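PDB 2CVZ: 3-hydroxyisobutyrate dehydrogenase from Thermus thermophilus, which catalyses the NADP-dependent oxidation of 3-hydroxyisobutyrate, a step of valine catabolism, probably yielding methylmalonate semialdehyde. Local coordinates for residues 229-240 with 253-264. Sequence-based numbering, arbitrary orientation.
Sequences LGLLVKDLGIAM and LRLAREVYEMAK. With NDP (NADPH dihydro-nicotinamide-adenine-dinucleotide phosphate), chain G.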
ATOM      1  N   LEU C 229      10.171  -1.848 -19.798  1.00 18.38           N
ATOM      2  CA  LEU C 229       9.709  -1.777 -18.417  1.00 17.96           C
ATOM      3  C   LEU C 229      10.598  -0.806 -17.638  1.00 19.03           C
ATOM      4  O   LEU C 229      10.122  -0.056 -16.785  1.00 20.33           O
ATOM      5  CB  LEU C 229       9.763  -3.174 -17.783  1.00 18.02           C
ATOM      6  CG  LEU C 229       9.449  -3.329 -16.291  1.00 16.36           C
ATOM      7  CD1 LEU C 229       8.075  -2.748 -15.988  1.00 16.87           C
ATOM      8  CD2 LEU C 229       9.506  -4.811 -15.909  1.00 17.31           C
ATOM      9  N   GLY C 230      11.892  -0.824 -17.944  1.00 19.04           N
ATOM     10  CA  GLY C 230      12.827   0.061 -17.271  1.00 19.34           C
ATOM     11  C   GLY C 230      12.482   1.526 -17.467  1.00 19.08           C
ATOM     12  O   GLY C 230      12.643   2.346 -16.558  1.00 17.97           O
ATOM     13  N   LEU C 231      12.007   1.866 -18.660  1.00 17.49           N
ATOM     14  CA  LEU C 231      11.633   3.240 -18.954  1.00 17.87           C
ATOM     15  C   LEU C 231      10.363   3.629 -18.195  1.00 17.00           C
ATOM     16  O   LEU C 231      10.233   4.765 -17.731  1.00 17.84           O
ATOM     17  CB  LEU C 231      11.425   3.421 -20.460  1.00 19.53           C
ATOM     18  CG  LEU C 231      12.697   3.335 -21.310  1.00 19.95           C
ATOM     19  CD1 LEU C 231      12.336   3.425 -22.791  1.00 20.85           C
ATOM     20  CD2 LEU C 231      13.644   4.463 -20.925  1.00 22.05           C
ATOM     21  N   LEU C 232       9.428   2.695 -18.064  1.00 16.51           N
ATOM     22  CA  LEU C 232       8.196   2.994 -17.342  1.00 17.05           C
ATOM     23  C   LEU C 232       8.530   3.253 -15.878  1.00 17.11           C
ATOM     24  O   LEU C 232       7.946   4.127 -15.249  1.00 15.70           O
ATOM     25  CB  LEU C 232       7.188   1.846 -17.451  1.00 16.78           C
ATOM     26  CG  LEU C 232       5.877   2.085 -16.684  1.00 17.15           C
ATOM     27  CD1 LEU C 232       5.247   3.405 -17.132  1.00 16.77           C
ATOM     28  CD2 LEU C 232       4.912   0.934 -16.922  1.00 18.56           C
ATOM     29  N   VAL C 233       9.472   2.491 -15.332  1.00 17.38           N
ATOM     30  CA  VAL C 233       9.857   2.702 -13.943  1.00 17.63           C
ATOM     31  C   VAL C 233      10.503   4.084 -13.840  1.00 17.71           C
ATOM     32  O   VAL C 233      10.263   4.823 -12.885  1.00 18.16           O
ATOM     33  CB  VAL C 233      10.839   1.613 -13.459  1.00 17.93           C
ATOM     34  CG1 VAL C 233      11.363   1.956 -12.069  1.00 19.66           C
ATOM     35  CG2 VAL C 233      10.130   0.265 -13.422  1.00 19.59           C
ATOM     36  N   LYS C 234      11.308   4.437 -14.837  1.00 17.24           N
ATOM     37  CA  LYS C 234      11.958   5.743 -14.852  1.00 17.72           C
ATOM     38  C   LYS C 234      10.884   6.833 -14.844  1.00 17.64           C
ATOM     39  O   LYS C 234      11.006   7.828 -14.128  1.00 17.34           O
ATOM     40  CB  LYS C 234      12.855   5.873 -16.088  1.00 16.42           C
ATOM     41  CG  LYS C 234      13.413   7.276 -16.349  1.00 18.61           C
ATOM     42  CD  LYS C 234      12.506   8.095 -17.268  1.00 17.76           C
ATOM     43  CE  LYS C 234      12.444   7.499 -18.672  1.00 18.99           C
ATOM     44  NZ  LYS C 234      11.567   8.295 -19.581  1.00 19.71           N
ATOM     45  N   ASP C 235       9.830   6.635 -15.634  1.00 17.72           N
ATOM     46  CA  ASP C 235       8.732   7.601 -15.695  1.00 17.20           C
ATOM     47  C   ASP C 235       8.043   7.711 -14.340  1.00 17.67           C
ATOM     48  O   ASP C 235       7.726   8.810 -13.883  1.00 16.74           O
ATOM     49  CB  ASP C 235       7.690   7.191 -16.740  1.00 18.08           C
ATOM     50  CG  ASP C 235       8.230   7.231 -18.150  1.00 19.06           C
ATOM     51  OD1 ASP C 235       9.133   8.048 -18.418  1.00 20.76           O
ATOM     52  OD2 ASP C 235       7.729   6.458 -18.995  1.00 21.52           O
ATOM     53  N   LEU C 236       7.793   6.568 -13.706  1.00 18.16           N
ATOM     54  CA  LEU C 236       7.153   6.569 -12.395  1.00 17.41           C
ATOM     55  C   LEU C 236       8.043   7.338 -11.420  1.00 18.44           C
ATOM     56  O   LEU C 236       7.551   8.015 -10.517  1.00 17.79           O
ATOM     57  CB  LEU C 236       6.927   5.131 -11.909  1.00 17.89           C
ATOM     58  CG  LEU C 236       5.794   4.386 -12.635  1.00 18.55           C
ATOM     59  CD1 LEU C 236       5.830   2.898 -12.318  1.00 18.00           C
ATOM     60  CD2 LEU C 236       4.462   4.988 -12.224  1.00 21.72           C
ATOM     61  N   GLY C 237       9.355   7.240 -11.620  1.00 17.07           N
ATOM     62  CA  GLY C 237      10.287   7.952 -10.764  1.00 17.84           C
ATOM     63  C   GLY C 237      10.087   9.451 -10.915  1.00 17.63           C
ATOM     64  O   GLY C 237      10.124  10.201  -9.938  1.00 17.66           O
ATOM     65  N   ILE C 238       9.870   9.888 -12.150  1.00 16.50           N
ATOM     66  CA  ILE C 238       9.647  11.302 -12.427  1.00 16.14           C
ATOM     67  C   ILE C 238       8.302  11.720 -11.838  1.00 16.20           C
ATOM     68  O   ILE C 238       8.155  12.830 -11.317  1.00 16.11           O
ATOM     69  CB  ILE C 238       9.652  11.577 -13.952  1.00 15.78           C
ATOM     70  CG1 ILE C 238      11.019  11.212 -14.536  1.00 18.71           C
ATOM     71  CG2 ILE C 238       9.337  13.049 -14.226  1.00 15.62           C
ATOM     72  CD1 ILE C 238      11.095  11.313 -16.051  1.00 18.59           C
ATOM     73  N   ALA C 239       7.322  10.824 -11.913  1.00 14.92           N
ATOM     74  CA  ALA C 239       6.001  11.110 -11.367  1.00 15.18           C
ATOM     75  C   ALA C 239       6.082  11.321  -9.852  1.00 15.78           C
ATOM     76  O   ALA C 239       5.364  12.156  -9.299  1.00 14.99           O
ATOM     77  CB  ALA C 239       5.044   9.973 -11.685  1.00 14.50           C
HETATM   78  N   MSE C 240       6.947  10.564  -9.183  1.00 14.62           N
HETATM   79  CA  MSE C 240       7.108  10.708  -7.738  1.00 16.26           C
HETATM   80  C   MSE C 240       7.660  12.105  -7.441  1.00 17.27           C
HETATM   81  O   MSE C 240       7.352  12.704  -6.410  1.00 18.44           O
HETATM   82  CB  MSE C 240       8.069   9.646  -7.186  1.00 16.74           C
HETATM   83  CG  MSE C 240       7.621   8.196  -7.403  1.00 16.56           C
HETATM   84 SE   MSE C 240       5.834   7.810  -6.752  1.00 22.99          SE
HETATM   85  CE  MSE C 240       4.874   7.995  -8.431  1.00 15.28           C
ATOM     86  N   LEU C 253      -0.498   6.098  -6.072  1.00 14.78           N
ATOM     87  CA  LEU C 253       0.585   6.370  -7.003  1.00 15.09           C
ATOM     88  C   LEU C 253       1.952   6.029  -6.411  1.00 15.11           C
ATOM     89  O   LEU C 253       2.831   5.537  -7.116  1.00 13.11           O
ATOM     90  CB  LEU C 253       0.542   7.829  -7.459  1.00 14.97           C
ATOM     91  CG  LEU C 253      -0.693   8.210  -8.286  1.00 15.88           C
ATOM     92  CD1 LEU C 253      -0.541   9.643  -8.787  1.00 16.03           C
ATOM     93  CD2 LEU C 253      -0.855   7.251  -9.464  1.00 17.04           C
ATOM     94  N   ARG C 254       2.133   6.280  -5.116  1.00 15.01           N
ATOM     95  CA  ARG C 254       3.406   5.961  -4.474  1.00 14.75           C
ATOM     96  C   ARG C 254       3.646   4.452  -4.532  1.00 15.34           C
ATOM     97  O   ARG C 254       4.740   4.003  -4.869  1.00 14.33           O
ATOM     98  CB  ARG C 254       3.404   6.417  -3.012  1.00 16.47           C
ATOM     99  CG  ARG C 254       3.385   7.927  -2.816  1.00 15.54           C
ATOM    100  CD  ARG C 254       4.715   8.599  -3.168  1.00 16.63           C
ATOM    101  NE  ARG C 254       4.694  10.015  -2.796  1.00 15.26           N
ATOM    102  CZ  ARG C 254       5.585  10.923  -3.183  1.00 16.56           C
ATOM    103  NH1 ARG C 254       6.603  10.590  -3.971  1.00 16.36           N
ATOM    104  NH2 ARG C 254       5.454  12.180  -2.784  1.00 15.29           N
ATOM    105  N   LEU C 255       2.619   3.674  -4.198  1.00 15.02           N
ATOM    106  CA  LEU C 255       2.737   2.218  -4.215  1.00 17.84           C
ATOM    107  C   LEU C 255       2.986   1.689  -5.625  1.00 18.01           C
ATOM    108  O   LEU C 255       3.696   0.695  -5.815  1.00 16.18           O
ATOM    109  CB  LEU C 255       1.472   1.576  -3.639  1.00 21.69           C
ATOM    110  CG  LEU C 255       1.641   0.820  -2.317  1.00 28.10           C
ATOM    111  CD1 LEU C 255       2.518  -0.410  -2.537  1.00 27.63           C
ATOM    112  CD2 LEU C 255       2.262   1.742  -1.268  1.00 29.99           C
ATOM    113  N   ALA C 256       2.400   2.353  -6.614  1.00 16.49           N
ATOM    114  CA  ALA C 256       2.575   1.940  -8.003  1.00 16.75           C
ATOM    115  C   ALA C 256       4.054   1.899  -8.385  1.00 16.39           C
ATOM    116  O   ALA C 256       4.496   0.973  -9.065  1.00 15.48           O
ATOM    117  CB  ALA C 256       1.819   2.886  -8.930  1.00 16.07           C
ATOM    118  N   ARG C 257       4.824   2.895  -7.953  1.00 15.69           N
ATOM    119  CA  ARG C 257       6.249   2.918  -8.283  1.00 16.42           C
ATOM    120  C   ARG C 257       6.973   1.721  -7.673  1.00 15.90           C
ATOM    121  O   ARG C 257       7.863   1.141  -8.296  1.00 16.64           O
ATOM    122  CB  ARG C 257       6.923   4.199  -7.784  1.00 14.61           C
ATOM    123  CG  ARG C 257       8.328   4.419  -8.379  1.00 14.73           C
ATOM    124  CD  ARG C 257       9.343   4.880  -7.332  1.00 15.77           C
ATOM    125  NE  ARG C 257       9.833   3.773  -6.513  1.00 16.47           N
ATOM    126  CZ  ARG C 257      10.750   2.895  -6.909  1.00 17.17           C
ATOM    127  NH1 ARG C 257      11.293   2.985  -8.119  1.00 16.70           N
ATOM    128  NH2 ARG C 257      11.119   1.915  -6.100  1.00 16.79           N
ATOM    129  N   GLU C 258       6.592   1.352  -6.452  1.00 16.07           N
ATOM    130  CA  GLU C 258       7.240   0.233  -5.778  1.00 16.03           C
ATOM    131  C   GLU C 258       6.945  -1.123  -6.425  1.00 17.35           C
ATOM    132  O   GLU C 258       7.859  -1.944  -6.586  1.00 17.11           O
ATOM    133  CB  GLU C 258       6.846   0.205  -4.296  1.00 16.72           C
ATOM    134  CG  GLU C 258       7.118   1.513  -3.552  1.00 16.28           C
ATOM    135  CD  GLU C 258       8.541   2.020  -3.728  1.00 17.04           C
ATOM    136  OE1 GLU C 258       9.486   1.225  -3.572  1.00 16.01           O
ATOM    137  OE2 GLU C 258       8.718   3.225  -4.016  1.00 15.46           O
ATOM    138  N   VAL C 259       5.690  -1.369  -6.804  1.00 16.78           N
ATOM    139  CA  VAL C 259       5.360  -2.650  -7.424  1.00 16.49           C
ATOM    140  C   VAL C 259       6.019  -2.801  -8.795  1.00 17.11           C
ATOM    141  O   VAL C 259       6.474  -3.891  -9.148  1.00 16.16           O
ATOM    142  CB  VAL C 259       3.821  -2.872  -7.537  1.00 18.08           C
ATOM    143  CG1 VAL C 259       3.189  -2.793  -6.149  1.00 18.35           C
ATOM    144  CG2 VAL C 259       3.194  -1.861  -8.485  1.00 18.54           C
ATOM    145  N   TYR C 260       6.088  -1.724  -9.573  1.00 16.77           N
ATOM    146  CA  TYR C 260       6.741  -1.822 -10.875  1.00 15.85           C
ATOM    147  C   TYR C 260       8.245  -1.982 -10.701  1.00 16.74           C
ATOM    148  O   TYR C 260       8.911  -2.562 -11.557  1.00 15.76           O
ATOM    149  CB  TYR C 260       6.414  -0.604 -11.749  1.00 15.10           C
ATOM    150  CG  TYR C 260       5.112  -0.778 -12.503  1.00 15.88           C
ATOM    151  CD1 TYR C 260       5.078  -1.436 -13.736  1.00 16.68           C
ATOM    152  CD2 TYR C 260       3.906  -0.342 -11.957  1.00 15.27           C
ATOM    153  CE1 TYR C 260       3.873  -1.656 -14.403  1.00 15.98           C
ATOM    154  CE2 TYR C 260       2.696  -0.560 -12.613  1.00 15.91           C
ATOM    155  CZ  TYR C 260       2.689  -1.217 -13.835  1.00 15.67           C
ATOM    156  OH  TYR C 260       1.498  -1.433 -14.479  1.00 15.66           O
ATOM    157  N   GLU C 261       8.788  -1.469  -9.597  1.00 16.41           N
ATOM    158  CA  GLU C 261      10.217  -1.634  -9.341  1.00 16.02           C
ATOM    159  C   GLU C 261      10.451  -3.127  -9.125  1.00 16.16           C
ATOM    160  O   GLU C 261      11.444  -3.682  -9.594  1.00 17.59           O
ATOM    161  CB  GLU C 261      10.656  -0.865  -8.093  1.00 15.37           C
ATOM    162  CG  GLU C 261      12.151  -1.022  -7.780  1.00 16.11           C
ATOM    163  CD  GLU C 261      13.051  -0.277  -8.759  1.00 17.76           C
ATOM    164  OE1 GLU C 261      14.112  -0.819  -9.131  1.00 18.05           O
ATOM    165  OE2 GLU C 261      12.709   0.858  -9.147  1.00 20.26           O
HETATM  166  N   MSE C 262       9.528  -3.768  -8.412  1.00 16.11           N
HETATM  167  CA  MSE C 262       9.617  -5.204  -8.147  1.00 17.03           C
HETATM  168  C   MSE C 262       9.630  -5.952  -9.472  1.00 18.45           C
HETATM  169  O   MSE C 262      10.440  -6.854  -9.687  1.00 18.00           O
HETATM  170  CB  MSE C 262       8.413  -5.690  -7.342  1.00 18.26           C
HETATM  171  CG  MSE C 262       8.268  -5.092  -5.961  1.00 19.04           C
HETATM  172 SE   MSE C 262       6.638  -5.732  -5.166  1.00 26.81          SE
HETATM  173  CE  MSE C 262       6.641  -4.623  -3.562  1.00 20.39           C
ATOM    174  N   ALA C 263       8.706  -5.588 -10.353  1.00 17.71           N
ATOM    175  CA  ALA C 263       8.630  -6.236 -11.652  1.00 17.68           C
ATOM    176  C   ALA C 263       9.950  -6.064 -12.401  1.00 18.94           C
ATOM    177  O   ALA C 263      10.468  -7.016 -12.984  1.00 20.47           O
ATOM    178  CB  ALA C 263       7.476  -5.650 -12.463  1.00 19.12           C
ATOM    179  N   LYS C 264      10.497  -4.853 -12.370  1.00 18.12           N
ATOM    180  CA  LYS C 264      11.747  -4.564 -13.057  1.00 19.93           C
ATOM    181  C   LYS C 264      12.896  -5.403 -12.510  1.00 20.46           C
ATOM    182  O   LYS C 264      13.732  -5.896 -13.265  1.00 20.22           O
ATOM    183  CB  LYS C 264      12.095  -3.077 -12.923  1.00 21.85           C
ATOM    184  CG  LYS C 264      13.429  -2.692 -13.550  1.00 24.35           C
ATOM    185  CD  LYS C 264      13.841  -1.286 -13.142  1.00 25.26           C
ATOM    186  CE  LYS C 264      15.234  -0.952 -13.644  1.00 29.44           C
ATOM    187  NZ  LYS C 264      15.709   0.367 -13.130  1.00 30.81           N
TER
HETATM  188  PA  NDP G1303      14.666   3.061 -27.200  1.00 22.75           P
HETATM  189  O1A NDP G1303      14.046   2.291 -28.245  1.00 21.81           O
HETATM  190  O2A NDP G1303      15.392   2.443 -26.034  1.00 23.93           O
HETATM  191  O5B NDP G1303      15.661   4.114 -27.963  1.00 22.87           O
HETATM  192  C5B NDP G1303      16.474   5.009 -27.194  1.00 23.18           C
HETATM  193  C4B NDP G1303      17.224   5.801 -28.255  1.00 24.39           C
HETATM  194  O4B NDP G1303      18.107   6.697 -27.526  1.00 24.01           O
HETATM  195  C3B NDP G1303      18.063   5.033 -29.224  1.00 24.49           C
HETATM  196  O3B NDP G1303      18.012   5.687 -30.519  1.00 24.41           O
HETATM  197  C2B NDP G1303      19.438   5.108 -28.681  1.00 24.72           C
HETATM  198  O2B NDP G1303      20.536   4.861 -29.563  1.00 25.08           O
HETATM  199  C1B NDP G1303      19.411   6.457 -28.032  1.00 24.08           C
HETATM  200  N9A NDP G1303      20.424   6.590 -26.950  1.00 24.46           N
HETATM  201  C8A NDP G1303      20.513   5.877 -25.731  1.00 25.81           C
HETATM  202  N7A NDP G1303      21.551   6.281 -25.024  1.00 25.49           N
HETATM  203  C5A NDP G1303      22.162   7.259 -25.759  1.00 26.48           C
HETATM  204  C6A NDP G1303      23.300   8.074 -25.561  1.00 27.60           C
HETATM  205  N6A NDP G1303      24.025   7.958 -24.448  1.00 28.13           N
HETATM  206  N1A NDP G1303      23.647   8.976 -26.514  1.00 28.35           N
HETATM  207  C2A NDP G1303      22.908   9.090 -27.642  1.00 28.39           C
HETATM  208  N3A NDP G1303      21.818   8.369 -27.925  1.00 26.33           N
HETATM  209  C4A NDP G1303      21.491   7.460 -26.932  1.00 25.66           C
HETATM  210  O3  NDP G1303      13.639   4.081 -26.585  1.00 22.62           O
HETATM  211  PN  NDP G1303      12.111   4.484 -26.821  1.00 20.78           P
HETATM  212  O1N NDP G1303      11.311   3.284 -26.556  1.00 21.88           O
HETATM  213  O2N NDP G1303      12.119   5.115 -28.182  1.00 20.81           O
HETATM  214  O5D NDP G1303      11.950   5.654 -25.747  1.00 20.45           O
HETATM  215  C5D NDP G1303      12.662   6.929 -25.868  1.00 20.64           C
HETATM  216  C4D NDP G1303      11.895   7.963 -24.989  1.00 21.04           C
HETATM  217  O4D NDP G1303      10.527   7.934 -25.386  1.00 19.95           O
HETATM  218  C3D NDP G1303      11.894   7.572 -23.507  1.00 19.99           C
HETATM  219  O3D NDP G1303      12.039   8.757 -22.712  1.00 18.80           O
HETATM  220  C2D NDP G1303      10.583   6.857 -23.309  1.00 20.76           C
HETATM  221  O2D NDP G1303      10.251   6.843 -21.931  1.00 20.96           O
HETATM  222  C1D NDP G1303       9.688   7.779 -24.238  1.00 20.21           C
HETATM  223  N1N NDP G1303       8.412   7.152 -24.702  1.00 20.05           N
HETATM  224  C2N NDP G1303       8.439   5.788 -25.108  1.00 20.60           C
HETATM  225  C3N NDP G1303       7.177   5.228 -25.565  1.00 20.96           C
HETATM  226  C7N NDP G1303       7.112   3.833 -26.013  1.00 21.74           C
HETATM  227  O7N NDP G1303       6.044   3.195 -26.109  1.00 20.74           O
HETATM  228  N7N NDP G1303       8.238   3.181 -26.360  1.00 18.82           N
HETATM  229  C4N NDP G1303       6.038   6.045 -25.577  1.00 20.99           C
HETATM  230  C5N NDP G1303       6.042   7.351 -25.180  1.00 21.52           C
HETATM  231  C6N NDP G1303       7.227   7.907 -24.743  1.00 21.04           C
HETATM  232  P2B NDP G1303      21.005   3.445 -29.995  1.00 25.79           P
HETATM  233  O1X NDP G1303      22.428   3.663 -30.327  1.00 24.99           O
HETATM  234  O2X NDP G1303      20.183   3.006 -31.156  1.00 26.53           O
HETATM  235  O3X NDP G1303      20.850   2.472 -28.827  1.00 24.28           O
HETATM  236  O   HOH W   1      14.295   2.221 -14.434  1.00 28.11           O
HETATM  237  O   HOH W   2      11.336   4.903 -10.236  1.00 18.56           O
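Leu229 CD1 and Ala256 O lie at the edge of the Tyr260 ring, in its plane, the former 4.0 Å from Tyr260 CD1. Leu232 CD2 and Leu236 CD1 approach that ring obliquely. The guanidinium of Arg257 has Glu258 OE1, Glu261 OE2 and a water at its edge, all in plane, and Val233 CG1 slants toward it. That water accepts from Arg257 NH1 and donates to Val233 O. The motif is an antiparallel helix pair with knobs-into-holes packing, its segment axes 9.5 Å apart at 155°. Tyr260 fits among Leu229, Leu232, Val233 and Leu236, while Val233 fits among Arg257, Tyr260, Glu261 and Lys264. The Tyr260 hydroxyl bonds to Ala173 O of helix 160-188. Arg257 leaves its backbone with CG opposite N (chi1 -167°), and CG packs on Leu236 CB at 3.9 Å. Selenomethionine Met240 sets CG 3.7 Å from Arg257 CD. Bends further along turn the guanidinium so that NE and NH2 grip Glu258 side-on, and NH1 meets Glu261 OE2 at 2.8 Å. Arg265 NE pairs with Glu261 OE1. A methionine in place of Arg257 would probably leave Glu258 and Glu261 without the charge that joins them and break the water link. Lys234 NZ bonds to nicotinamide-ribose oxygens O2D and O3D of NADPH. Arg254 NH2 bridges to Asp244 OD2, and its NH1 bonds weakly to Met240 O, 3.3 Å long and bent to 130°.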